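Esterase (Capnocytophaga ochracea, PDB 4W9R) is of unknown function but belongs to the putative esterase family of the alpha/beta-hydrolase clan, so a role in ester hydrolysis is possible though unproven. Local coordinates at residues 125-130 and 190-195; 151-156 and 186-191; 171-176 and 194-199. All blocks are in the same frame, centred on the assembly; numbering follows the deposited sequence.

Contact 1: 125-130 and 190-195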
ATOM      1  N   ALA B 125     -19.499  -3.926  -1.858  1.00 22.81           N
ATOM      2  CA  ALA B 125     -19.024  -4.398  -3.154  1.00 26.08           C
ATOM      3  C   ALA B 125     -18.050  -5.562  -2.981  1.00 34.29           C
ATOM      4  O   ALA B 125     -17.984  -6.458  -3.824  1.00 24.58           O
ATOM      5  CB  ALA B 125     -18.368  -3.265  -3.925  1.00 16.04           C
ATOM      6  N   GLY B 126     -17.299  -5.541  -1.884  1.00 26.47           N
ATOM      7  CA  GLY B 126     -16.370  -6.610  -1.570  1.00 28.08           C
ATOM      8  C   GLY B 126     -17.069  -7.942  -1.386  1.00 27.81           C
ATOM      9  O   GLY B 126     -16.546  -8.987  -1.771  1.00 41.46           O
ATOM     10  N   PHE B 127     -18.257  -7.908  -0.791  1.00 23.37           N
ATOM     11  CA  PHE B 127     -19.055  -9.114  -0.619  1.00 28.06           C
ATOM     12  C   PHE B 127     -19.766  -9.478  -1.915  1.00 28.55           C
ATOM     13  O   PHE B 127     -19.941 -10.655  -2.226  1.00 34.31           O
ATOM     14  CB  PHE B 127     -20.070  -8.939   0.511  1.00 30.03           C
ATOM     15  CG  PHE B 127     -20.900 -10.164   0.769  1.00 24.25           C
ATOM     16  CD1 PHE B 127     -20.327 -11.298   1.319  1.00 26.63           C
ATOM     17  CD2 PHE B 127     -22.249 -10.184   0.457  1.00 31.45           C
ATOM     18  CE1 PHE B 127     -21.084 -12.430   1.556  1.00 29.53           C
ATOM     19  CE2 PHE B 127     -23.011 -11.313   0.691  1.00 33.48           C
ATOM     20  CZ  PHE B 127     -22.428 -12.438   1.242  1.00 24.97           C
ATOM     21  N   LEU B 128     -20.178  -8.459  -2.662  1.00 25.35           N
ATOM     22  CA  LEU B 128     -20.826  -8.656  -3.954  1.00 23.47           C
ATOM     23  C   LEU B 128     -19.908  -9.391  -4.926  1.00 29.63           C
ATOM     24  O   LEU B 128     -20.362 -10.207  -5.730  1.00 27.56           O
ATOM     25  CB  LEU B 128     -21.247  -7.310  -4.549  1.00 29.94           C
ATOM     26  CG  LEU B 128     -21.789  -7.327  -5.982  1.00 29.12           C
ATOM     27  CD1 LEU B 128     -23.101  -8.084  -6.046  1.00 30.80           C
ATOM     28  CD2 LEU B 128     -21.956  -5.913  -6.515  1.00 32.53           C
ATOM     29  N   ALA B 129     -18.613  -9.107  -4.834  1.00 28.75           N
ATOM     30  CA  ALA B 129     -17.627  -9.687  -5.736  1.00 21.95           C
ATOM     31  C   ALA B 129     -17.513 -11.201  -5.567  1.00 26.73           C
ATOM     32  O   ALA B 129     -17.087 -11.901  -6.486  1.00 31.99           O
ATOM     33  CB  ALA B 129     -16.272  -9.031  -5.522  1.00 22.55           C
ATOM     34  N   ASN B 130     -17.889 -11.702  -4.394  1.00 23.69           N
ATOM     35  CA  ASN B 130     -17.844 -13.136  -4.128  1.00 26.21           C
ATOM     36  C   ASN B 130     -18.732 -13.930  -5.075  1.00 35.38           C
ATOM     37  O   ASN B 130     -18.423 -15.069  -5.425  1.00 40.42           O
ATOM     38  CB  ASN B 130     -18.261 -13.430  -2.685  1.00 22.24           C
ATOM     39  CG  ASN B 130     -17.268 -12.909  -1.669  1.00 28.64           C
ATOM     40  OD1 ASN B 130     -16.070 -12.829  -1.939  1.00 35.78           O
ATOM     41  ND2 ASN B 130     -17.762 -12.557  -0.487  1.00 30.83           N
ATOM     42  N   ILE B 190     -16.172 -12.924   9.975  1.00 29.80           N
ATOM     43  CA  ILE B 190     -15.586 -14.154  10.495  1.00 32.36           C
ATOM     44  C   ILE B 190     -16.575 -15.315  10.422  1.00 37.49           C
ATOM     45  O   ILE B 190     -16.215 -16.418  10.010  1.00 42.83           O
ATOM     46  CB  ILE B 190     -15.104 -13.975  11.948  1.00 28.49           C
ATOM     47  CG1 ILE B 190     -13.764 -13.237  11.968  1.00 24.78           C
ATOM     48  CG2 ILE B 190     -14.960 -15.319  12.646  1.00 21.77           C
ATOM     49  CD1 ILE B 190     -13.083 -13.262  13.312  1.00 54.29           C
ATOM     50  N   GLN B 191     -17.819 -15.058  10.816  1.00 38.14           N
ATOM     51  CA  GLN B 191     -18.870 -16.069  10.747  1.00 41.58           C
ATOM     52  C   GLN B 191     -19.053 -16.568   9.318  1.00 43.50           C
ATOM     53  O   GLN B 191     -19.203 -17.769   9.083  1.00 38.24           O
ATOM     54  CB  GLN B 191     -20.193 -15.513  11.278  1.00 37.18           C
ATOM     55  CG  GLN B 191     -20.177 -15.148  12.750  1.00 49.50           C
ATOM     56  CD  GLN B 191     -21.472 -14.496  13.197  1.00 64.57           C
ATOM     57  OE1 GLN B 191     -22.551 -14.836  12.711  1.00 70.44           O
ATOM     58  NE2 GLN B 191     -21.370 -13.547  14.121  1.00 65.54           N
ATOM     59  N   PHE B 192     -19.036 -15.637   8.368  1.00 35.89           N
ATOM     60  CA  PHE B 192     -19.172 -15.975   6.956  1.00 33.28           C
ATOM     61  C   PHE B 192     -17.988 -16.804   6.474  1.00 37.82           C
ATOM     62  O   PHE B 192     -18.163 -17.805   5.778  1.00 39.87           O
ATOM     63  CB  PHE B 192     -19.307 -14.705   6.111  1.00 22.42           C
ATOM     64  CG  PHE B 192     -19.177 -14.940   4.631  1.00 28.21           C
ATOM     65  CD1 PHE B 192     -20.241 -15.445   3.900  1.00 27.42           C
ATOM     66  CD2 PHE B 192     -17.994 -14.648   3.970  1.00 27.33           C
ATOM     67  CE1 PHE B 192     -20.123 -15.662   2.539  1.00 38.09           C
ATOM     68  CE2 PHE B 192     -17.870 -14.864   2.607  1.00 26.90           C
ATOM     69  CZ  PHE B 192     -18.938 -15.370   1.891  1.00 33.68           C
ATOM     70  N   GLU B 193     -16.785 -16.382   6.854  1.00 31.48           N
ATOM     71  CA  GLU B 193     -15.564 -17.053   6.421  1.00 32.21           C
ATOM     72  C   GLU B 193     -15.493 -18.479   6.962  1.00 35.78           C
ATOM     73  O   GLU B 193     -15.090 -19.399   6.251  1.00 44.06           O
ATOM     74  CB  GLU B 193     -14.332 -16.255   6.859  1.00 34.39           C
ATOM     75  CG  GLU B 193     -13.037 -16.655   6.162  1.00 29.76           C
ATOM     76  CD  GLU B 193     -12.352 -17.843   6.814  1.00 41.36           C
ATOM     77  OE1 GLU B 193     -11.562 -18.526   6.127  1.00 41.60           O
ATOM     78  OE2 GLU B 193     -12.597 -18.089   8.013  1.00 50.88           O
ATOM     79  N   ARG B 194     -15.889 -18.653   8.219  1.00 40.33           N
ATOM     80  CA  ARG B 194     -15.889 -19.969   8.849  1.00 45.70           C
ATOM     81  C   ARG B 194     -16.812 -20.934   8.107  1.00 41.70           C
ATOM     82  O   ARG B 194     -16.488 -22.110   7.936  1.00 49.21           O
ATOM     83  CB  ARG B 194     -16.306 -19.862  10.318  1.00 57.13           C
ATOM     84  CG  ARG B 194     -16.416 -21.202  11.031  1.00 78.99           C
ATOM     85  CD  ARG B 194     -16.760 -21.039  12.507  1.00 93.81           C
ATOM     86  NE  ARG B 194     -15.648 -20.489  13.279  1.00102.48           N
ATOM     87  CZ  ARG B 194     -15.574 -19.230  13.696  1.00 96.09           C
ATOM     88  NH1 ARG B 194     -16.554 -18.378  13.422  1.00 92.01           N
ATOM     89  NH2 ARG B 194     -14.522 -18.822  14.393  1.00 88.77           N
ATOM     90  N   ALA B 195     -17.955 -20.426   7.659  1.00 35.58           N
ATOM     91  CA  ALA B 195     -18.924 -21.240   6.934  1.00 47.98           C
ATOM     92  C   ALA B 195     -18.440 -21.549   5.521  1.00 43.86           C
ATOM     93  O   ALA B 195     -18.819 -22.562   4.931  1.00 46.48           O
ATOM     94  CB  ALA B 195     -20.276 -20.540   6.888  1.00 20.64           C
TER

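Contact 2: 151-156 and 186-191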
ATOM      1  N   ALA B 151     -20.709  -8.892   5.089  1.00 27.86           N
ATOM      2  CA  ALA B 151     -21.155 -10.185   4.588  1.00 40.40           C
ATOM      3  C   ALA B 151     -22.511 -10.643   5.104  1.00 47.83           C
ATOM      4  O   ALA B 151     -23.123 -10.009   5.965  1.00 46.72           O
ATOM      5  CB  ALA B 151     -20.105 -11.241   4.913  1.00 32.99           C
ATOM      6  N   LEU B 152     -22.954 -11.773   4.563  1.00 47.77           N
ATOM      7  CA  LEU B 152     -24.096 -12.509   5.077  1.00 38.58           C
ATOM      8  C   LEU B 152     -23.614 -13.881   5.529  1.00 37.27           C
ATOM      9  O   LEU B 152     -23.274 -14.720   4.696  1.00 37.51           O
ATOM     10  CB  LEU B 152     -25.184 -12.638   4.011  1.00 36.52           C
ATOM     11  CG  LEU B 152     -25.597 -11.334   3.326  1.00 33.76           C
ATOM     12  CD1 LEU B 152     -26.623 -11.595   2.234  1.00 31.17           C
ATOM     13  CD2 LEU B 152     -26.134 -10.339   4.345  1.00 24.16           C
ATOM     14  N   PRO B 153     -23.579 -14.112   6.848  1.00 38.36           N
ATOM     15  CA  PRO B 153     -23.095 -15.383   7.397  1.00 39.47           C
ATOM     16  C   PRO B 153     -23.824 -16.610   6.845  1.00 39.11           C
ATOM     17  O   PRO B 153     -23.191 -17.647   6.651  1.00 48.80           O
ATOM     18  CB  PRO B 153     -23.348 -15.227   8.897  1.00 43.28           C
ATOM     19  CG  PRO B 153     -23.237 -13.758   9.130  1.00 37.32           C
ATOM     20  CD  PRO B 153     -23.828 -13.115   7.904  1.00 36.99           C
ATOM     21  N   ARG B 154     -25.122 -16.487   6.580  1.00 36.44           N
ATOM     22  CA  ARG B 154     -25.917 -17.627   6.120  1.00 38.90           C
ATOM     23  C   ARG B 154     -25.536 -18.091   4.713  1.00 39.04           C
ATOM     24  O   ARG B 154     -25.849 -19.214   4.321  1.00 42.86           O
ATOM     25  CB  ARG B 154     -27.412 -17.289   6.158  1.00 27.72           C
ATOM     26  CG  ARG B 154     -27.817 -16.113   5.278  1.00 45.36           C
ATOM     27  CD  ARG B 154     -29.319 -15.868   5.335  1.00 39.26           C
ATOM     28  NE  ARG B 154     -30.054 -16.719   4.404  1.00 51.43           N
ATOM     29  CZ  ARG B 154     -30.606 -16.286   3.275  1.00 54.92           C
ATOM     30  NH1 ARG B 154     -30.517 -15.005   2.940  1.00 42.16           N
ATOM     31  NH2 ARG B 154     -31.256 -17.129   2.483  1.00 63.11           N
HETATM   32  N   MSE B 155     -24.858 -17.232   3.961  1.00 35.32           N
HETATM   33  CA  MSE B 155     -24.500 -17.553   2.583  1.00 39.08           C
HETATM   34  C   MSE B 155     -23.139 -18.232   2.484  1.00 39.93           C
HETATM   35  O   MSE B 155     -22.682 -18.559   1.389  1.00 43.21           O
HETATM   36  CB  MSE B 155     -24.511 -16.290   1.722  1.00 41.47           C
HETATM   37  CG  MSE B 155     -25.867 -15.615   1.643  1.00 56.02           C
HETATM   38 SE   MSE B 155     -27.252 -16.819   0.988  1.00 91.57          SE
HETATM   39  CE  MSE B 155     -26.483 -17.243  -0.753  1.00 44.23           C
ATOM     40  N   GLY B 156     -22.501 -18.445   3.630  1.00 41.57           N
ATOM     41  CA  GLY B 156     -21.179 -19.044   3.664  1.00 43.08           C
ATOM     42  C   GLY B 156     -21.140 -20.454   3.109  1.00 49.12           C
ATOM     43  O   GLY B 156     -20.219 -20.813   2.375  1.00 44.41           O
ATOM     44  N   TYR B 186     -17.027  -6.883  11.478  1.00 35.11           N
ATOM     45  CA  TYR B 186     -15.946  -7.845  11.656  1.00 34.25           C
ATOM     46  C   TYR B 186     -16.458  -9.230  12.046  1.00 38.73           C
ATOM     47  O   TYR B 186     -16.014 -10.240  11.498  1.00 37.92           O
ATOM     48  CB  TYR B 186     -14.961  -7.335  12.708  1.00 24.58           C
ATOM     49  CG  TYR B 186     -13.883  -8.325  13.085  1.00 26.45           C
ATOM     50  CD1 TYR B 186     -12.785  -8.533  12.262  1.00 28.83           C
ATOM     51  CD2 TYR B 186     -13.957  -9.042  14.273  1.00 28.13           C
ATOM     52  CE1 TYR B 186     -11.795  -9.430  12.608  1.00 35.52           C
ATOM     53  CE2 TYR B 186     -12.972  -9.942  14.627  1.00 23.73           C
ATOM     54  CZ  TYR B 186     -11.892 -10.132  13.792  1.00 37.12           C
ATOM     55  OH  TYR B 186     -10.908 -11.031  14.141  1.00 31.54           O
ATOM     56  N   ASP B 187     -17.392  -9.271  12.992  1.00 36.95           N
ATOM     57  CA  ASP B 187     -17.939 -10.539  13.461  1.00 36.62           C
ATOM     58  C   ASP B 187     -18.671 -11.278  12.348  1.00 37.88           C
ATOM     59  O   ASP B 187     -18.517 -12.489  12.195  1.00 39.66           O
ATOM     60  CB  ASP B 187     -18.879 -10.316  14.645  1.00 32.92           C
ATOM     61  CG  ASP B 187     -18.138  -9.956  15.917  1.00 43.38           C
ATOM     62  OD1 ASP B 187     -16.953 -10.334  16.044  1.00 46.00           O
ATOM     63  OD2 ASP B 187     -18.743  -9.301  16.792  1.00 49.77           O
ATOM     64  N   LYS B 188     -19.460 -10.545  11.569  1.00 34.73           N
ATOM     65  CA  LYS B 188     -20.194 -11.140  10.460  1.00 32.31           C
ATOM     66  C   LYS B 188     -19.235 -11.695   9.412  1.00 30.02           C
ATOM     67  O   LYS B 188     -19.506 -12.723   8.793  1.00 31.32           O
ATOM     68  CB  LYS B 188     -21.143 -10.117   9.827  1.00 24.03           C
ATOM     69  CG  LYS B 188     -22.300  -9.714  10.731  1.00 38.20           C
ATOM     70  CD  LYS B 188     -23.374  -8.945   9.974  1.00 41.74           C
ATOM     71  CE  LYS B 188     -22.832  -7.648   9.396  1.00 49.80           C
ATOM     72  NZ  LYS B 188     -23.885  -6.891   8.663  1.00 49.57           N
ATOM     73  N   ALA B 189     -18.107 -11.016   9.230  1.00 31.55           N
ATOM     74  CA  ALA B 189     -17.092 -11.451   8.279  1.00 24.90           C
ATOM     75  C   ALA B 189     -16.490 -12.792   8.691  1.00 31.41           C
ATOM     76  O   ALA B 189     -16.318 -13.686   7.861  1.00 36.74           O
ATOM     77  CB  ALA B 189     -16.002 -10.399   8.149  1.00 29.25           C
ATOM     78  N   ILE B 190     -16.172 -12.924   9.975  1.00 29.80           N
ATOM     79  CA  ILE B 190     -15.586 -14.154  10.495  1.00 32.36           C
ATOM     80  C   ILE B 190     -16.575 -15.315  10.422  1.00 37.49           C
ATOM     81  O   ILE B 190     -16.215 -16.418  10.010  1.00 42.83           O
ATOM     82  CB  ILE B 190     -15.104 -13.975  11.948  1.00 28.49           C
ATOM     83  CG1 ILE B 190     -13.764 -13.237  11.968  1.00 24.78           C
ATOM     84  CG2 ILE B 190     -14.960 -15.319  12.646  1.00 21.77           C
ATOM     85  CD1 ILE B 190     -13.083 -13.262  13.312  1.00 54.29           C
ATOM     86  N   GLN B 191     -17.819 -15.058  10.816  1.00 38.14           N
ATOM     87  CA  GLN B 191     -18.870 -16.069  10.747  1.00 41.58           C
ATOM     88  C   GLN B 191     -19.053 -16.568   9.318  1.00 43.50           C
ATOM     89  O   GLN B 191     -19.203 -17.769   9.083  1.00 38.24           O
ATOM     90  CB  GLN B 191     -20.193 -15.513  11.278  1.00 37.18           C
ATOM     91  CG  GLN B 191     -20.177 -15.148  12.750  1.00 49.50           C
ATOM     92  CD  GLN B 191     -21.472 -14.496  13.197  1.00 64.57           C
ATOM     93  OE1 GLN B 191     -22.551 -14.836  12.711  1.00 70.44           O
ATOM     94  NE2 GLN B 191     -21.370 -13.547  14.121  1.00 65.54           N
TER

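Contact 3: 171-176 and 194-199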
ATOM      1  N   LEU B 171      -8.411 -20.371  -9.670  1.00 42.12           N
ATOM      2  CA  LEU B 171      -9.119 -19.324  -8.951  1.00 36.66           C
ATOM      3  C   LEU B 171      -8.303 -18.852  -7.757  1.00 39.24           C
ATOM      4  O   LEU B 171      -8.016 -19.628  -6.844  1.00 42.42           O
ATOM      5  CB  LEU B 171     -10.491 -19.811  -8.488  1.00 37.15           C
ATOM      6  CG  LEU B 171     -11.243 -18.835  -7.579  1.00 37.33           C
ATOM      7  CD1 LEU B 171     -11.453 -17.494  -8.275  1.00 25.02           C
ATOM      8  CD2 LEU B 171     -12.567 -19.427  -7.131  1.00 32.03           C
ATOM      9  N   PHE B 172      -7.928 -17.578  -7.771  1.00 32.99           N
ATOM     10  CA  PHE B 172      -7.242 -16.974  -6.638  1.00 35.34           C
ATOM     11  C   PHE B 172      -8.228 -16.148  -5.823  1.00 34.03           C
ATOM     12  O   PHE B 172      -8.750 -15.143  -6.305  1.00 35.95           O
ATOM     13  CB  PHE B 172      -6.074 -16.104  -7.105  1.00 29.69           C
ATOM     14  CG  PHE B 172      -5.310 -15.461  -5.981  1.00 36.84           C
ATOM     15  CD1 PHE B 172      -4.257 -16.125  -5.373  1.00 40.05           C
ATOM     16  CD2 PHE B 172      -5.644 -14.192  -5.531  1.00 26.90           C
ATOM     17  CE1 PHE B 172      -3.552 -15.539  -4.338  1.00 38.41           C
ATOM     18  CE2 PHE B 172      -4.942 -13.600  -4.495  1.00 32.27           C
ATOM     19  CZ  PHE B 172      -3.895 -14.275  -3.899  1.00 37.86           C
ATOM     20  N   TYR B 173      -8.482 -16.574  -4.590  1.00 23.18           N
ATOM     21  CA  TYR B 173      -9.406 -15.856  -3.724  1.00 22.26           C
ATOM     22  C   TYR B 173      -8.700 -15.302  -2.494  1.00 27.98           C
ATOM     23  O   TYR B 173      -8.007 -16.031  -1.784  1.00 25.11           O
ATOM     24  CB  TYR B 173     -10.565 -16.757  -3.298  1.00 18.82           C
ATOM     25  CG  TYR B 173     -11.579 -16.056  -2.423  1.00 36.86           C
ATOM     26  CD1 TYR B 173     -12.551 -15.233  -2.978  1.00 31.07           C
ATOM     27  CD2 TYR B 173     -11.561 -16.208  -1.042  1.00 27.07           C
ATOM     28  CE1 TYR B 173     -13.476 -14.586  -2.185  1.00 35.57           C
ATOM     29  CE2 TYR B 173     -12.484 -15.565  -0.240  1.00 29.80           C
ATOM     30  CZ  TYR B 173     -13.440 -14.755  -0.816  1.00 39.61           C
ATOM     31  OH  TYR B 173     -14.361 -14.113  -0.021  1.00 41.67           O
ATOM     32  N   TYR B 174      -8.888 -14.010  -2.247  1.00 24.21           N
ATOM     33  CA  TYR B 174      -8.289 -13.352  -1.093  1.00 25.19           C
ATOM     34  C   TYR B 174      -9.322 -12.529  -0.336  1.00 29.27           C
ATOM     35  O   TYR B 174      -9.953 -11.638  -0.903  1.00 22.97           O
ATOM     36  CB  TYR B 174      -7.124 -12.459  -1.525  1.00 25.77           C
ATOM     37  CG  TYR B 174      -6.423 -11.761  -0.380  1.00 28.04           C
ATOM     38  CD1 TYR B 174      -6.822 -10.499   0.045  1.00 34.08           C
ATOM     39  CD2 TYR B 174      -5.360 -12.362   0.274  1.00 34.45           C
ATOM     40  CE1 TYR B 174      -6.181  -9.859   1.091  1.00 34.54           C
ATOM     41  CE2 TYR B 174      -4.712 -11.729   1.320  1.00 39.29           C
ATOM     42  CZ  TYR B 174      -5.126 -10.480   1.723  1.00 40.30           C
ATOM     43  OH  TYR B 174      -4.481  -9.853   2.765  1.00 42.61           O
HETATM   44  N   MSE B 175      -9.487 -12.826   0.948  1.00 32.20           N
HETATM   45  CA  MSE B 175     -10.386 -12.053   1.794  1.00 26.97           C
HETATM   46  C   MSE B 175      -9.658 -11.525   3.025  1.00 33.52           C
HETATM   47  O   MSE B 175      -8.919 -12.257   3.682  1.00 43.19           O
HETATM   48  CB  MSE B 175     -11.590 -12.893   2.215  1.00 27.32           C
HETATM   49  CG  MSE B 175     -12.454 -12.235   3.281  1.00 32.90           C
HETATM   50 SE   MSE B 175     -13.999 -13.315   3.765  1.00 71.08          SE
HETATM   51  CE  MSE B 175     -14.617 -12.292   5.305  1.00 68.21           C
ATOM     52  N   ALA B 176      -9.867 -10.249   3.328  1.00 27.80           N
ATOM     53  CA  ALA B 176      -9.246  -9.631   4.492  1.00 27.98           C
ATOM     54  C   ALA B 176     -10.267  -8.860   5.319  1.00 34.49           C
ATOM     55  O   ALA B 176     -11.209  -8.281   4.777  1.00 33.79           O
ATOM     56  CB  ALA B 176      -8.110  -8.714   4.062  1.00 25.81           C
ATOM     57  N   ARG B 194     -15.889 -18.653   8.219  1.00 40.33           N
ATOM     58  CA  ARG B 194     -15.889 -19.969   8.849  1.00 45.70           C
ATOM     59  C   ARG B 194     -16.812 -20.934   8.107  1.00 41.70           C
ATOM     60  O   ARG B 194     -16.488 -22.110   7.936  1.00 49.21           O
ATOM     61  CB  ARG B 194     -16.306 -19.862  10.318  1.00 57.13           C
ATOM     62  CG  ARG B 194     -16.416 -21.202  11.031  1.00 78.99           C
ATOM     63  CD  ARG B 194     -16.760 -21.039  12.507  1.00 93.81           C
ATOM     64  NE  ARG B 194     -15.648 -20.489  13.279  1.00102.48           N
ATOM     65  CZ  ARG B 194     -15.574 -19.230  13.696  1.00 96.09           C
ATOM     66  NH1 ARG B 194     -16.554 -18.378  13.422  1.00 92.01           N
ATOM     67  NH2 ARG B 194     -14.522 -18.822  14.393  1.00 88.77           N
ATOM     68  N   ALA B 195     -17.955 -20.426   7.659  1.00 35.58           N
ATOM     69  CA  ALA B 195     -18.924 -21.240   6.934  1.00 47.98           C
ATOM     70  C   ALA B 195     -18.440 -21.549   5.521  1.00 43.86           C
ATOM     71  O   ALA B 195     -18.819 -22.562   4.931  1.00 46.48           O
ATOM     72  CB  ALA B 195     -20.276 -20.540   6.888  1.00 20.64           C
HETATM   73  N   MSE B 196     -17.601 -20.670   4.987  1.00 40.58           N
HETATM   74  CA  MSE B 196     -17.102 -20.811   3.625  1.00 41.07           C
HETATM   75  C   MSE B 196     -15.985 -21.852   3.528  1.00 49.01           C
HETATM   76  O   MSE B 196     -15.829 -22.513   2.501  1.00 57.51           O
HETATM   77  CB  MSE B 196     -16.616 -19.455   3.105  1.00 38.56           C
HETATM   78  CG  MSE B 196     -16.070 -19.482   1.686  1.00 41.77           C
HETATM   79 SE   MSE B 196     -15.792 -17.709   0.915  1.00 71.50          SE
HETATM   80  CE  MSE B 196     -14.745 -16.898   2.347  1.00 41.85           C
ATOM     81  N   ARG B 197     -15.217 -21.995   4.605  0.52 50.08           N
ATOM     82  CA  ARG B 197     -14.095 -22.929   4.628  0.52 56.29           C
ATOM     83  C   ARG B 197     -14.493 -24.292   5.192  0.52 64.62           C
ATOM     84  O   ARG B 197     -13.640 -25.158   5.386  0.52 72.27           O
ATOM     85  CB  ARG B 197     -12.929 -22.354   5.436  0.52 54.00           C
ATOM     86  CG  ARG B 197     -13.179 -22.265   6.933  0.52 54.53           C
ATOM     87  CD  ARG B 197     -11.870 -22.101   7.690  0.52 48.27           C
ATOM     88  NE  ARG B 197     -12.065 -22.085   9.136  0.52 44.23           N
ATOM     89  CZ  ARG B 197     -11.968 -20.997   9.892  0.52 46.30           C
ATOM     90  NH1 ARG B 197     -12.164 -21.076  11.201  0.52 42.97           N
ATOM     91  NH2 ARG B 197     -11.670 -19.830   9.340  0.52 51.05           N
ATOM     92  N   SER B 198     -15.784 -24.465   5.467  1.00 64.79           N
ATOM     93  CA  SER B 198     -16.312 -25.720   6.011  1.00 65.37           C
ATOM     94  C   SER B 198     -15.868 -26.956   5.227  1.00 71.83           C
ATOM     95  O   SER B 198     -15.376 -27.924   5.806  1.00 78.72           O
ATOM     96  CB  SER B 198     -17.841 -25.671   6.051  1.00 64.52           C
ATOM     97  OG  SER B 198     -18.297 -24.574   6.822  1.00 81.08           O
ATOM     98  N   ALA B 199     -16.041 -26.915   3.912  1.00 71.23           N
ATOM     99  CA  ALA B 199     -15.606 -28.008   3.050  1.00 74.91           C
ATOM    100  C   ALA B 199     -14.162 -27.807   2.600  1.00 79.49           C
ATOM    101  O   ALA B 199     -13.701 -26.673   2.478  1.00 79.94           O
ATOM    102  CB  ALA B 199     -16.527 -28.131   1.844  1.00 73.93           C
TER

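Contact 1: 125-130 and 190-195
F127 drives its ring edge into the ring of F192, a T-shaped pair with centroids 5.2 Å apart and planes at 77°. The touching atom on the first ring is CE1, which sits over one face of the F192 ring, displaced toward the rim; F127 CE1 comes to 3.5 Å from F192 CE1 and to 3.7 Å from F192 CZ. Beside this pair lies the side-chain amide of N130. Its ND2 is 3.9 Å from F192 CE2, reaching the ring obliquely, while the amide and ring planes are only 14° apart.

Both phenylalanines hold CG anti to the backbone N (chi1 -178° for F127), and this carries the rings out across the gap between segments 125-130 and 190-195, whose closest CA atoms, those of F127 and F192, stand 10.2 Å apart. In the next shell, F127 also touches P149, A151 and L152, and Y131 makes a further edge-to-face pair with it. N130 is held by its other end: OD1 hydrogen-bonds the hydroxyl of Y173 on strand 171-180, which probably limits rotation of the amide.

The helix 123-128 follows strand 116-122 directly, a placement like that of the helix following the nucleophile elbow in alpha/beta hydrolases, though no catalytic residue is established here. No hydrogen bond joins the two segments, so they are held by aromatic and van der Waals packing in a buried setting, with the one nearby amide oxygen satisfied by a tyrosine.

Contact 2: 151-156 and 186-191
P153 meets the 186-191 helix with its ring and has the most surface buried here. Its CB points toward the helix, and its CG lies 3.9 Å from the backbone oxygen K188 O and 3.8 Å from the side-chain oxygen Q191 OE1. The ring's C-H groups thus lie against two oxygens and also against the aliphatic root of Q191: P153 CB is 4.0 Å from Q191 CB. Q191 sends CG anti to its carbonyl carbon (chi1 -64°), and the extended chain beyond it crosses the proline ring obliquely, with OE1 near CG of the proline.

K188 comes next. The bend at chi3 (-62°) turns CE and NZ so that they, like CD, run past the backbone carbonyl of A151 at about the same distance. K188 CD is 4.2 Å from A151 O, and NZ lies equally far from that oxygen, too distant for a hydrogen bond; the approach is a loose one that brings an ammonium near a carbonyl. A151, third in buried area, adds its methyl, with A151 CB 4.2 Å from K188 O.

The backbones run close, with the CA atoms of P153 and Q191 5.4 Å apart and those of A151 and A189 5.6 Å apart. Behind the loop, L152 packs on V81, while A189 turns to M175 and T177 of strand 171-180. The loop itself is tightened by a 3-10 turn at 153-155, where M155 N bonds to L152 O and G156 N to P153 O.

Nothing crosses this interface as a hydrogen bond or salt bridge. Partly buried, it joins the loop after strand 143-149 to helix 183-196 by van der Waals contact, with weak electrostatics between the lysine end and the A151 carbonyl as a probable extra.

Contact 3: 171-176 and 194-199
Y173 is the first residue of strand 171-176 to touch the end of helix 183-196, and it does so through the hydroxyl side of its ring. The ring stands out from the sheet and meets the selenomethionine M196, which comes from the opposite direction. The terminal methyl, M196 CE, lies 3.7 Å from Y173 OH and at the same distance from Y173 CE2. Its selenium is 4.7 Å from the ring centroid and 40° off the ring normal, an oblique Met-aromatic contact. The Y173 hydroxyl is itself spoken for, hydrogen-bonded to N130 OD1, which probably holds the ring's orientation.

Two residues on, M175, also a selenomethionine, points from the same side of the strand. Its extended chain places SE 3.9 Å from M196 CE, so that one methyl group serves both strand residues. M196 manages this because its chain, straight through chi2, bends at chi3 (51°) and turns CE aside toward the Y173 hydroxyl and the M175 selenium.

Just beyond M196 the helix gives way to loop. There S198 OG donates to A195 O over 2.8 Å, lying above the carbonyl plane with a C=O to donor angle of 102°.

The contact lies within the beta-alpha-beta unit of strand 171-180, helix 183-196 and strand 205-213. F172 and Y174 face helix 217-232 on the other side of the sheet. M196 goes on to pack against Y207 of strand 205-213 and against F159 and L163 of helix 156-165, so the M196 side chain bridges the sheet and that neighbouring helix.

All three contacts use helix 183-196: contact 2 takes its earlier part, contact 1 the middle and contact 3 the end. Their first segments come in the order 125-130, 151-156 and 171-176 along the chain. The centres of contacts 1 and 2 are about 6 Å apart, those of 1 and 3 about 8 Å, and those of 2 and 3 about 11 Å. Helix 183-196 thus packs on strand 171-180 of the mixed sheet, with the loop after strand 143-149 and helix 123-128 beside it, all in the part of the chain assigned to the esterase family.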